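Local coordinates for glycoside hydrolase family 16 protein (Akkermansia muciniphila, PDB 6T2N), which probably acts as an endo-acting beta-galactosidase that cuts within the O-glycan chains of mucin and so starts mucin breakdown in the gut, at residues A[100-105]-A[294-299]; A[169-174]-A[316-321]; A[179-184]-A[194-199]. One frame throughout, in Å; residues are numbered along the deposited sequence.

Interaction 1. Residues A[100-105]-A[294-299]. With CA (calcium ion), chain C.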
loop_
_atom_site.group_PDB
_atom_site.type_symbol
_atom_site.label_atom_id
_atom_site.label_comp_id
_atom_site.label_asym_id
_atom_site.label_seq_id
_atom_site.Cartn_x
_atom_site.Cartn_y
_atom_site.Cartn_z
ATOM N N LEU A 100 6.636 -7.777 -10.880
ATOM C CA LEU A 100 6.751 -8.256 -9.485
ATOM C C LEU A 100 5.595 -9.221 -9.207
ATOM O O LEU A 100 4.382 -8.839 -9.451
ATOM C CB LEU A 100 6.652 -7.076 -8.519
ATOM C CG LEU A 100 6.631 -7.467 -7.044
ATOM C CD1 LEU A 100 7.926 -8.157 -6.665
ATOM C CD2 LEU A 100 6.401 -6.259 -6.166
ATOM N N VAL A 101 5.964 -10.382 -8.665
ATOM C CA VAL A 101 5.042 -11.478 -8.283
ATOM C C VAL A 101 5.092 -11.576 -6.753
ATOM O O VAL A 101 6.201 -11.873 -6.212
ATOM C CB VAL A 101 5.440 -12.790 -8.991
ATOM C CG1 VAL A 101 4.461 -13.923 -8.732
ATOM C CG2 VAL A 101 5.587 -12.564 -10.476
ATOM N N LEU A 102 3.964 -11.316 -6.076
ATOM C CA LEU A 102 3.813 -11.611 -4.639
ATOM C C LEU A 102 2.862 -12.786 -4.525
ATOM O O LEU A 102 1.676 -12.627 -4.897
ATOM C CB LEU A 102 3.222 -10.394 -3.953
ATOM C CG LEU A 102 3.970 -9.081 -4.159
ATOM C CD1 LEU A 102 3.189 -7.906 -3.555
ATOM C CD2 LEU A 102 5.357 -9.191 -3.562
ATOM N N GLU A 103 3.396 -13.924 -4.071
ATOM C CA GLU A 103 2.759 -15.251 -4.230
ATOM C C GLU A 103 2.585 -16.025 -2.875
ATOM O O GLU A 103 3.468 -16.068 -2.069
ATOM C CB GLU A 103 3.581 -16.184 -5.085
ATOM C CG GLU A 103 2.858 -17.502 -5.189
ATOM C CD GLU A 103 3.385 -18.410 -6.251
ATOM O OE1 GLU A 103 4.576 -18.544 -6.193
ATOM O OE2 GLU A 103 2.582 -18.907 -7.098
ATOM N N THR A 104 1.278 -16.300 -2.640
ATOM C CA THR A 104 0.692 -16.594 -1.304
ATOM C C THR A 104 0.461 -18.083 -1.325
ATOM O O THR A 104 -0.159 -18.579 -2.296
ATOM C CB THR A 104 -0.556 -15.751 -0.988
ATOM O OG1 THR A 104 -0.249 -14.344 -1.055
ATOM C CG2 THR A 104 -1.111 -16.106 0.368
ATOM N N HIS A 105 1.069 -18.752 -0.362
ATOM C CA HIS A 105 1.144 -20.229 -0.289
ATOM C C HIS A 105 0.592 -20.646 1.061
ATOM O O HIS A 105 1.150 -20.165 2.064
ATOM C CB HIS A 105 2.587 -20.755 -0.355
ATOM C CG HIS A 105 3.291 -20.489 -1.625
ATOM N ND1 HIS A 105 3.160 -21.312 -2.686
ATOM C CD2 HIS A 105 4.134 -19.498 -1.992
ATOM C CE1 HIS A 105 3.891 -20.842 -3.679
ATOM N NE2 HIS A 105 4.508 -19.738 -3.280
ATOM N N PHE A 294 -0.165 -12.095 -6.951
ATOM C CA PHE A 294 -0.505 -10.661 -7.139
ATOM C C PHE A 294 0.602 -10.143 -8.050
ATOM O O PHE A 294 1.808 -10.310 -7.640
ATOM C CB PHE A 294 -0.584 -9.919 -5.789
ATOM C CG PHE A 294 -0.963 -8.459 -5.756
ATOM C CD1 PHE A 294 -1.775 -7.880 -6.709
ATOM C CD2 PHE A 294 -0.623 -7.687 -4.661
ATOM C CE1 PHE A 294 -2.194 -6.557 -6.607
ATOM C CE2 PHE A 294 -1.037 -6.368 -4.557
ATOM C CZ PHE A 294 -1.791 -5.798 -5.555
ATOM N N LEU A 295 0.220 -9.647 -9.237
ATOM C CA LEU A 295 1.176 -9.202 -10.268
ATOM C C LEU A 295 1.153 -7.684 -10.330
ATOM O O LEU A 295 0.047 -7.115 -10.557
ATOM C CB LEU A 295 0.755 -9.817 -11.601
ATOM C CG LEU A 295 0.663 -11.339 -11.574
ATOM C CD1 LEU A 295 0.291 -11.882 -12.928
ATOM C CD2 LEU A 295 1.974 -11.948 -11.091
ATOM N N ILE A 296 2.308 -7.043 -10.151
ATOM C CA ILE A 296 2.427 -5.573 -10.396
ATOM C C ILE A 296 3.199 -5.402 -11.701
ATOM O O ILE A 296 4.423 -5.703 -11.718
ATOM C CB ILE A 296 3.125 -4.844 -9.232
ATOM C CG1 ILE A 296 2.296 -4.883 -7.959
ATOM C CG2 ILE A 296 3.456 -3.434 -9.624
ATOM C CD1 ILE A 296 2.673 -6.003 -7.055
ATOM N N ASP A 297 2.537 -4.943 -12.754
ATOM C CA ASP A 297 3.276 -4.672 -14.012
ATOM C C ASP A 297 4.252 -3.503 -13.772
ATOM O O ASP A 297 5.407 -3.620 -14.135
ATOM C CB ASP A 297 2.332 -4.530 -15.204
ATOM C CG ASP A 297 3.049 -4.567 -16.539
ATOM O OD1 ASP A 297 3.949 -5.426 -16.744
ATOM O OD2 ASP A 297 2.691 -3.754 -17.373
ATOM N N TYR A 298 3.843 -2.389 -13.194
ATOM C CA TYR A 298 4.797 -1.273 -13.003
ATOM C C TYR A 298 4.389 -0.331 -11.866
ATOM O O TYR A 298 3.223 -0.312 -11.382
ATOM C CB TYR A 298 5.019 -0.512 -14.314
ATOM C CG TYR A 298 3.802 0.119 -14.931
ATOM C CD1 TYR A 298 3.162 1.210 -14.346
ATOM C CD2 TYR A 298 3.303 -0.347 -16.133
ATOM C CE1 TYR A 298 2.055 1.805 -14.942
ATOM C CE2 TYR A 298 2.205 0.242 -16.746
ATOM C CZ TYR A 298 1.582 1.320 -16.150
ATOM O OH TYR A 298 0.490 1.849 -16.747
ATOM N N VAL A 299 5.401 0.406 -11.427
ATOM C CA VAL A 299 5.279 1.542 -10.481
ATOM C C VAL A 299 6.013 2.716 -11.113
ATOM O O VAL A 299 7.212 2.565 -11.389
ATOM C CB VAL A 299 5.837 1.158 -9.103
ATOM C CG1 VAL A 299 5.838 2.346 -8.141
ATOM C CG2 VAL A 299 5.079 -0.039 -8.540
HETATM CA CA CA C . 6.483 -4.465 -16.369
#

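Interaction 2. Residues A[169-174]-A[316-321]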
loop_
_atom_site.group_PDB
_atom_site.type_symbol
_atom_site.label_atom_id
_atom_site.label_comp_id
_atom_site.label_asym_id
_atom_site.label_seq_id
_atom_site.Cartn_x
_atom_site.Cartn_y
_atom_site.Cartn_z
ATOM N N LYS A 169 5.540 9.332 6.934
ATOM C CA LYS A 169 6.710 9.293 7.857
ATOM C C LYS A 169 6.849 10.729 8.322
ATOM O O LYS A 169 7.030 11.603 7.467
ATOM C CB LYS A 169 7.996 8.708 7.246
ATOM C CG LYS A 169 9.135 8.477 8.253
ATOM C CD LYS A 169 10.500 8.274 7.616
ATOM C CE LYS A 169 10.474 7.120 6.632
ATOM N NZ LYS A 169 11.113 7.467 5.342
ATOM N N ASN A 170 6.706 10.918 9.632
ATOM C CA ASN A 170 6.537 12.219 10.330
ATOM C C ASN A 170 6.518 11.922 11.835
ATOM O O ASN A 170 6.638 10.780 12.223
ATOM C CB ASN A 170 5.338 13.059 9.789
ATOM C CG ASN A 170 3.946 12.226 9.924
ATOM O OD1 ASN A 170 3.700 11.576 10.959
ATOM N ND2 ASN A 170 3.110 12.213 8.910
ATOM N N LYS A 171 6.396 12.922 12.687
ATOM C CA LYS A 171 6.533 12.729 14.156
ATOM C C LYS A 171 5.354 11.950 14.753
ATOM O O LYS A 171 5.348 11.774 16.008
ATOM C CB LYS A 171 6.598 14.084 14.848
ATOM C CG LYS A 171 5.343 14.934 14.744
ATOM C CD LYS A 171 5.419 16.074 15.717
ATOM C CE LYS A 171 4.093 16.763 15.873
ATOM N NZ LYS A 171 4.277 18.165 16.316
ATOM N N TRP A 172 4.387 11.522 13.925
ATOM C CA TRP A 172 3.150 10.855 14.410
ATOM C C TRP A 172 3.287 9.360 14.214
ATOM O O TRP A 172 4.016 8.998 13.299
ATOM C CB TRP A 172 1.896 11.388 13.708
ATOM C CG TRP A 172 1.636 12.787 14.140
ATOM C CD1 TRP A 172 1.543 13.228 15.423
ATOM C CD2 TRP A 172 1.549 13.939 13.290
ATOM N NE1 TRP A 172 1.409 14.585 15.427
ATOM C CE2 TRP A 172 1.388 15.048 14.135
ATOM C CE3 TRP A 172 1.573 14.132 11.905
ATOM C CZ2 TRP A 172 1.216 16.334 13.636
ATOM C CZ3 TRP A 172 1.437 15.396 11.404
ATOM C CH2 TRP A 172 1.269 16.483 12.269
ATOM N N GLY A 173 2.589 8.578 15.042
ATOM C CA GLY A 173 2.404 7.124 14.908
ATOM C C GLY A 173 0.982 6.856 14.474
ATOM O O GLY A 173 0.179 7.828 14.533
ATOM N N TRP A 174 0.669 5.615 14.060
ATOM C CA TRP A 174 -0.606 5.312 13.367
ATOM C C TRP A 174 -1.792 5.552 14.291
ATOM O O TRP A 174 -1.737 5.185 15.449
ATOM C CB TRP A 174 -0.581 3.890 12.894
ATOM C CG TRP A 174 -1.647 3.571 11.896
ATOM C CD1 TRP A 174 -1.559 3.598 10.524
ATOM C CD2 TRP A 174 -2.980 3.137 12.206
ATOM N NE1 TRP A 174 -2.765 3.225 9.968
ATOM C CE2 TRP A 174 -3.645 2.940 10.980
ATOM C CE3 TRP A 174 -3.658 2.904 13.400
ATOM C CZ2 TRP A 174 -4.964 2.529 10.924
ATOM C CZ3 TRP A 174 -4.957 2.455 13.351
ATOM C CH2 TRP A 174 -5.594 2.265 12.119
ATOM N N PRO A 316 8.731 18.638 6.654
ATOM C CA PRO A 316 8.240 17.291 6.413
ATOM C C PRO A 316 7.864 16.612 7.743
ATOM O O PRO A 316 7.023 15.758 7.701
ATOM C CB PRO A 316 9.367 16.610 5.609
ATOM C CG PRO A 316 10.608 17.434 5.909
ATOM C CD PRO A 316 10.107 18.839 6.175
ATOM N N GLU A 317 8.418 17.011 8.894
ATOM C CA GLU A 317 8.151 16.284 10.175
ATOM C C GLU A 317 6.699 16.587 10.650
ATOM O O GLU A 317 6.179 15.812 11.524
ATOM C CB GLU A 317 9.308 16.579 11.148
ATOM C CG GLU A 317 9.519 15.591 12.308
ATOM C CD GLU A 317 10.043 16.284 13.584
ATOM O OE1 GLU A 317 9.200 16.661 14.482
ATOM O OE2 GLU A 317 11.297 16.518 13.683
ATOM N N THR A 318 6.011 17.597 10.068
ATOM C CA THR A 318 4.729 18.171 10.606
ATOM C C THR A 318 3.705 18.581 9.531
ATOM O O THR A 318 2.525 18.629 9.884
ATOM C CB THR A 318 4.920 19.438 11.454
ATOM O OG1 THR A 318 5.262 20.512 10.571
ATOM C CG2 THR A 318 5.964 19.307 12.542
ATOM N N GLY A 319 4.104 18.958 8.315
ATOM C CA GLY A 319 3.159 19.390 7.268
ATOM C C GLY A 319 2.787 20.861 7.347
ATOM O O GLY A 319 2.050 21.294 6.455
ATOM N N LEU A 320 3.278 21.646 8.316
ATOM C CA LEU A 320 3.041 23.133 8.368
ATOM C C LEU A 320 3.834 23.862 7.276
ATOM O O LEU A 320 4.910 23.410 6.875
ATOM C CB LEU A 320 3.473 23.682 9.731
ATOM C CG LEU A 320 2.736 23.101 10.931
ATOM C CD1 LEU A 320 3.477 23.398 12.236
ATOM C CD2 LEU A 320 1.303 23.615 10.957
ATOM N N PRO A 321 3.379 25.037 6.772
ATOM C CA PRO A 321 4.276 25.918 6.015
ATOM C C PRO A 321 5.558 26.199 6.861
ATOM O O PRO A 321 6.384 25.336 6.965
ATOM C CB PRO A 321 3.359 27.137 5.708
ATOM C CG PRO A 321 1.941 26.566 5.679
ATOM C CD PRO A 321 1.980 25.540 6.799
#

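Interaction 3. Residues A[179-184]-A[194-199]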
loop_
_atom_site.group_PDB
_atom_site.type_symbol
_atom_site.label_atom_id
_atom_site.label_comp_id
_atom_site.label_asym_id
_atom_site.label_seq_id
_atom_site.Cartn_x
_atom_site.Cartn_y
_atom_site.Cartn_z
ATOM N N GLU A 179 -2.403 7.485 6.180
ATOM C CA GLU A 179 -2.453 6.258 5.382
ATOM C C GLU A 179 -3.326 6.496 4.151
ATOM O O GLU A 179 -4.511 6.831 4.298
ATOM C CB GLU A 179 -3.002 5.092 6.197
ATOM C CG GLU A 179 -2.577 3.735 5.588
ATOM C CD GLU A 179 -3.328 2.507 6.097
ATOM O OE1 GLU A 179 -3.374 2.288 7.352
ATOM O OE2 GLU A 179 -3.939 1.840 5.253
ATOM N N ILE A 180 -2.757 6.225 2.982
ATOM C CA ILE A 180 -3.397 6.336 1.635
ATOM C C ILE A 180 -3.430 4.930 1.029
ATOM O O ILE A 180 -2.368 4.430 0.671
ATOM C CB ILE A 180 -2.585 7.305 0.762
ATOM C CG1 ILE A 180 -2.306 8.612 1.501
ATOM C CG2 ILE A 180 -3.243 7.540 -0.582
ATOM C CD1 ILE A 180 -1.209 9.392 0.859
ATOM N N ASP A 181 -4.615 4.343 0.986
ATOM C CA ASP A 181 -4.940 3.012 0.448
ATOM C C ASP A 181 -5.406 3.158 -1.004
ATOM O O ASP A 181 -6.641 3.386 -1.199
ATOM C CB ASP A 181 -6.060 2.429 1.317
ATOM C CG ASP A 181 -5.692 2.345 2.813
ATOM O OD1 ASP A 181 -4.492 2.543 3.111
ATOM O OD2 ASP A 181 -6.585 1.972 3.619
ATOM N N MET A 182 -4.497 3.066 -1.990
ATOM C CA MET A 182 -4.912 3.212 -3.420
ATOM C C MET A 182 -5.810 2.005 -3.775
ATOM O O MET A 182 -6.913 2.216 -4.392
ATOM C CB MET A 182 -3.730 3.375 -4.389
ATOM C CG MET A 182 -2.702 4.398 -3.935
ATOM S SD MET A 182 -1.214 4.605 -5.010
ATOM C CE MET A 182 -1.900 4.344 -6.658
ATOM N N LEU A 183 -5.421 0.800 -3.323
ATOM C CA LEU A 183 -6.229 -0.432 -3.520
ATOM C C LEU A 183 -6.278 -1.280 -2.254
ATOM O O LEU A 183 -5.209 -1.590 -1.701
ATOM C CB LEU A 183 -5.638 -1.268 -4.658
ATOM C CG LEU A 183 -6.076 -2.736 -4.684
ATOM C CD1 LEU A 183 -7.547 -2.846 -5.053
ATOM C CD2 LEU A 183 -5.218 -3.530 -5.648
ATOM N N GLU A 184 -7.493 -1.698 -1.908
ATOM C CA GLU A 184 -7.757 -2.865 -1.049
ATOM C C GLU A 184 -8.961 -3.602 -1.613
ATOM O O GLU A 184 -9.920 -2.931 -2.050
ATOM C CB GLU A 184 -7.997 -2.393 0.368
ATOM C CG GLU A 184 -6.739 -1.930 1.052
ATOM C CD GLU A 184 -7.059 -1.328 2.393
ATOM O OE1 GLU A 184 -7.926 -0.371 2.463
ATOM O OE2 GLU A 184 -6.524 -1.854 3.353
ATOM N N TYR A 194 -11.770 -0.721 -2.933
ATOM C CA TYR A 194 -11.749 0.271 -1.835
ATOM C C TYR A 194 -10.501 1.135 -1.933
ATOM O O TYR A 194 -9.422 0.581 -1.887
ATOM C CB TYR A 194 -11.681 -0.440 -0.487
ATOM C CG TYR A 194 -12.953 -1.149 -0.109
ATOM C CD1 TYR A 194 -13.217 -2.442 -0.544
ATOM C CD2 TYR A 194 -13.918 -0.519 0.668
ATOM C CE1 TYR A 194 -14.407 -3.086 -0.232
ATOM C CE2 TYR A 194 -15.109 -1.154 0.989
ATOM C CZ TYR A 194 -15.362 -2.442 0.539
ATOM O OH TYR A 194 -16.538 -3.066 0.866
ATOM N N SER A 195 -10.647 2.454 -2.017
ATOM C CA SER A 195 -9.581 3.463 -1.767
ATOM C C SER A 195 -10.019 4.361 -0.606
ATOM O O SER A 195 -11.254 4.598 -0.450
ATOM C CB SER A 195 -9.295 4.242 -2.983
ATOM O OG SER A 195 -9.536 3.435 -4.133
ATOM N N THR A 196 -9.071 4.688 0.273
ATOM C CA THR A 196 -9.369 4.955 1.705
ATOM C C THR A 196 -8.201 5.756 2.281
ATOM O O THR A 196 -7.064 5.458 1.940
ATOM C CB THR A 196 -9.784 3.663 2.440
ATOM O OG1 THR A 196 -11.013 3.119 1.937
ATOM C CG2 THR A 196 -10.079 3.861 3.906
ATOM N N PHE A 197 -8.525 6.837 3.008
ATOM C CA PHE A 197 -7.568 7.697 3.746
ATOM C C PHE A 197 -7.826 7.539 5.244
ATOM O O PHE A 197 -8.994 7.335 5.640
ATOM C CB PHE A 197 -7.741 9.133 3.289
ATOM C CG PHE A 197 -7.455 9.263 1.793
ATOM C CD1 PHE A 197 -6.224 9.528 1.347
ATOM C CD2 PHE A 197 -8.549 9.319 0.899
ATOM C CE1 PHE A 197 -6.069 9.870 0.027
ATOM C CE2 PHE A 197 -8.389 9.671 -0.424
ATOM C CZ PHE A 197 -7.147 9.954 -0.854
ATOM N N HIS A 198 -6.760 7.503 6.030
ATOM C CA HIS A 198 -6.838 7.187 7.476
ATOM C C HIS A 198 -5.996 8.264 8.085
ATOM O O HIS A 198 -4.938 8.586 7.477
ATOM C CB HIS A 198 -6.238 5.822 7.894
ATOM C CG HIS A 198 -6.873 4.598 7.324
ATOM N ND1 HIS A 198 -7.924 3.961 7.947
ATOM C CD2 HIS A 198 -6.620 3.910 6.195
ATOM C CE1 HIS A 198 -8.296 2.934 7.235
ATOM N NE2 HIS A 198 -7.516 2.886 6.146
ATOM N N LEU A 199 -6.469 8.771 9.213
ATOM C CA LEU A 199 -6.014 10.032 9.865
ATOM C C LEU A 199 -6.877 10.283 11.085
ATOM O O LEU A 199 -8.009 9.725 11.175
ATOM C CB LEU A 199 -6.090 11.239 8.928
ATOM C CG LEU A 199 -7.443 11.877 8.636
ATOM C CD1 LEU A 199 -7.125 13.244 8.091
ATOM C CD2 LEU A 199 -8.295 11.139 7.612
#

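Interaction 1. Residues A[100-105]-A[294-299]
Leu100 O is held by two donors from 294-299. Ile296 N gives it a straight hydrogen bond of 2.8 Å (N-H...O 167°), lying in the carbonyl plane. The CA-H of Leu295 adds a weaker contact, with Leu295 CA 3.3 Å from Leu100 O. Two residues on, Leu102 and Phe294 exchange bonds in both directions. The nearly straight one is Leu102 N to Phe294 O, 2.8 Å. The bond from Leu100 N to Ile296 O is weak. The strands run antiparallel, and Val101 faces Leu295 as a non-hydrogen-bonded pair.

Leu100, Leu102, Phe294 and Ile296 pack on one face. Ile296 CD1 meets a methyl of each leucine: it is 3.8 Å from Leu100 CD2 and 4.0 Å from Leu102 CD1. Phe294 CG is anti to its backbone N (chi1 -178°), so the side chain runs beside that of Leu102 before the ring leads away. Its CD2 is 4.0 Å from Leu102 CD1. On the other face Leu295 CD2 packs against both methyls of Val101, nearer to CG2.

Past the paired residues, Asp297 binds the calcium ion twice, through its backbone O (2.6 Å) and through OD1 (2.7 Å). Glu59 and Gly98 complete the protein ligands. Asp297 and Tyr298 both lie opposite Arg151 in a classic beta bulge.

The pair belongs to one sheet of the beta sandwich of family 16 glycoside hydrolases. Strand 93-96 lies beyond 99-104, and strand 146-153 borders 292-302 on its other edge. The Phe294 side chain reaches Ser273 on strand 267-275 of the facing sheet.

Interaction 2. Residues A[169-174]-A[316-321]
Glu317 and Lys171 carry most of this contact, with Thr318 beside them. The backbone N of Lys171 donates to Glu317 O at 3.1 Å. The bond is straight (170°), lies in the carbonyl plane and uses a lone pair. It is the one hydrogen bond between the two loops.

The Lys171 side chain also lies close to this carbonyl. Its CG sits between the backbone N and the carbonyl carbon (chi1 65°), which brings CG to 3.4 Å from Glu317 O. Beyond CG the chain is extended and crosses the Glu317 side chain at about a right angle. Glu317 OE1 meets the aliphatic part, 3.7 Å from Lys171 CB. The charged ends do not touch: Lys171 NZ is 5.5 Å from Glu317 OE1, so any attraction is long-range.

Thr318 turns its carbonyl to the six-membered ring of Trp172, with Thr318 O 3.4 Å from Trp172 CH2. Its OG1 accepts from Leu320 N in an ST turn. An Asx turn shapes the other loop: Asn170 OD1 accepts from Trp172 N, while Asn170 ND2 bonds Thr265 and Asn177.

This is surface packing between two irregular segments. Residues 169-174 lie in the loop from strand 160-168 to strand 179-181. Residues 316-321 belong to the C-terminal tail after helix 305-311. The tail is thus joined to the end of the sheet holding these strands, where Lys169 also pairs by backbone with Pro266, just before strand 267-275.

Interaction 3. Residues A[179-184]-A[194-199]
Backbone bonds set an antiparallel register. His198 N donates to Glu179 O, and the return bond from Glu179 N to His198 O is weak. Asp181 and Thr196 pair in both directions, and Asp181 N to Thr196 O (2.9 Å, 165°) is the straighter bond. The register then slips by one residue, and Glu184 pairs with Tyr194 through bonds in both directions. The hydroxyl of Ser195 bonds across at this slip, OG to Met182 O, 2.9 Å. On the other side, facing strand 160-168, Met182 and Leu183 both lie opposite Ile164: a classic beta bulge.

CA-H groups add contacts to two of the carbonyls. Phe197 CA is 3.2 Å from Glu179 O, and Ser195 CA is close to Asp181 O.

Apolar packing falls on the face of Ile180 and Phe197, where Ile180 CG2 is 3.7 Å from Phe197 CE1. Leu238 touches both side chains there.

Polar side chains gather on the opposite face. His198 NE2 donates to Asp181 OD2 at 2.8 Å, a short but bent bond. The oxygen lies in the ring plane and is met on its syn side, 34° out of the carboxylate plane. Glu179 runs alongside His198, its OE2 3.5 Å from His198 CD2, with the carboxylate and ring planes 36° apart. Its OE1 bonds Trp174.

His198 ND1 bonds Asp208, so both ring nitrogens are held and the ring's rotation is fixed. It can position Asp181 between the two glutamates. Glu-Ile-Asp-Met-Leu-Glu fits the bulged signature of family 16. In relatives its first and last glutamates are nucleophile and acid/base, so this carboxylate cluster is probably the catalytic centre.

From the N terminus, residues 100-105 come first, and 294-299 close interaction 1 late in the chain. Residues 169-174 start interaction 2 within that span, but 316-321 close it only near the C terminus. Interactions 1 and 2 therefore cross, and they lie on opposite sides of the chain's centre. Interaction 3 is a short local closure, 179-184 with 194-199, enclosed by both. It also touches both: Leu183 packs on Phe294 of interaction 1, and Glu179 is hydrogen-bonded by Trp174 of interaction 2. Together they tie the calcium-bearing sheet, the sheet with the probable catalytic strand, and the C-terminal tail.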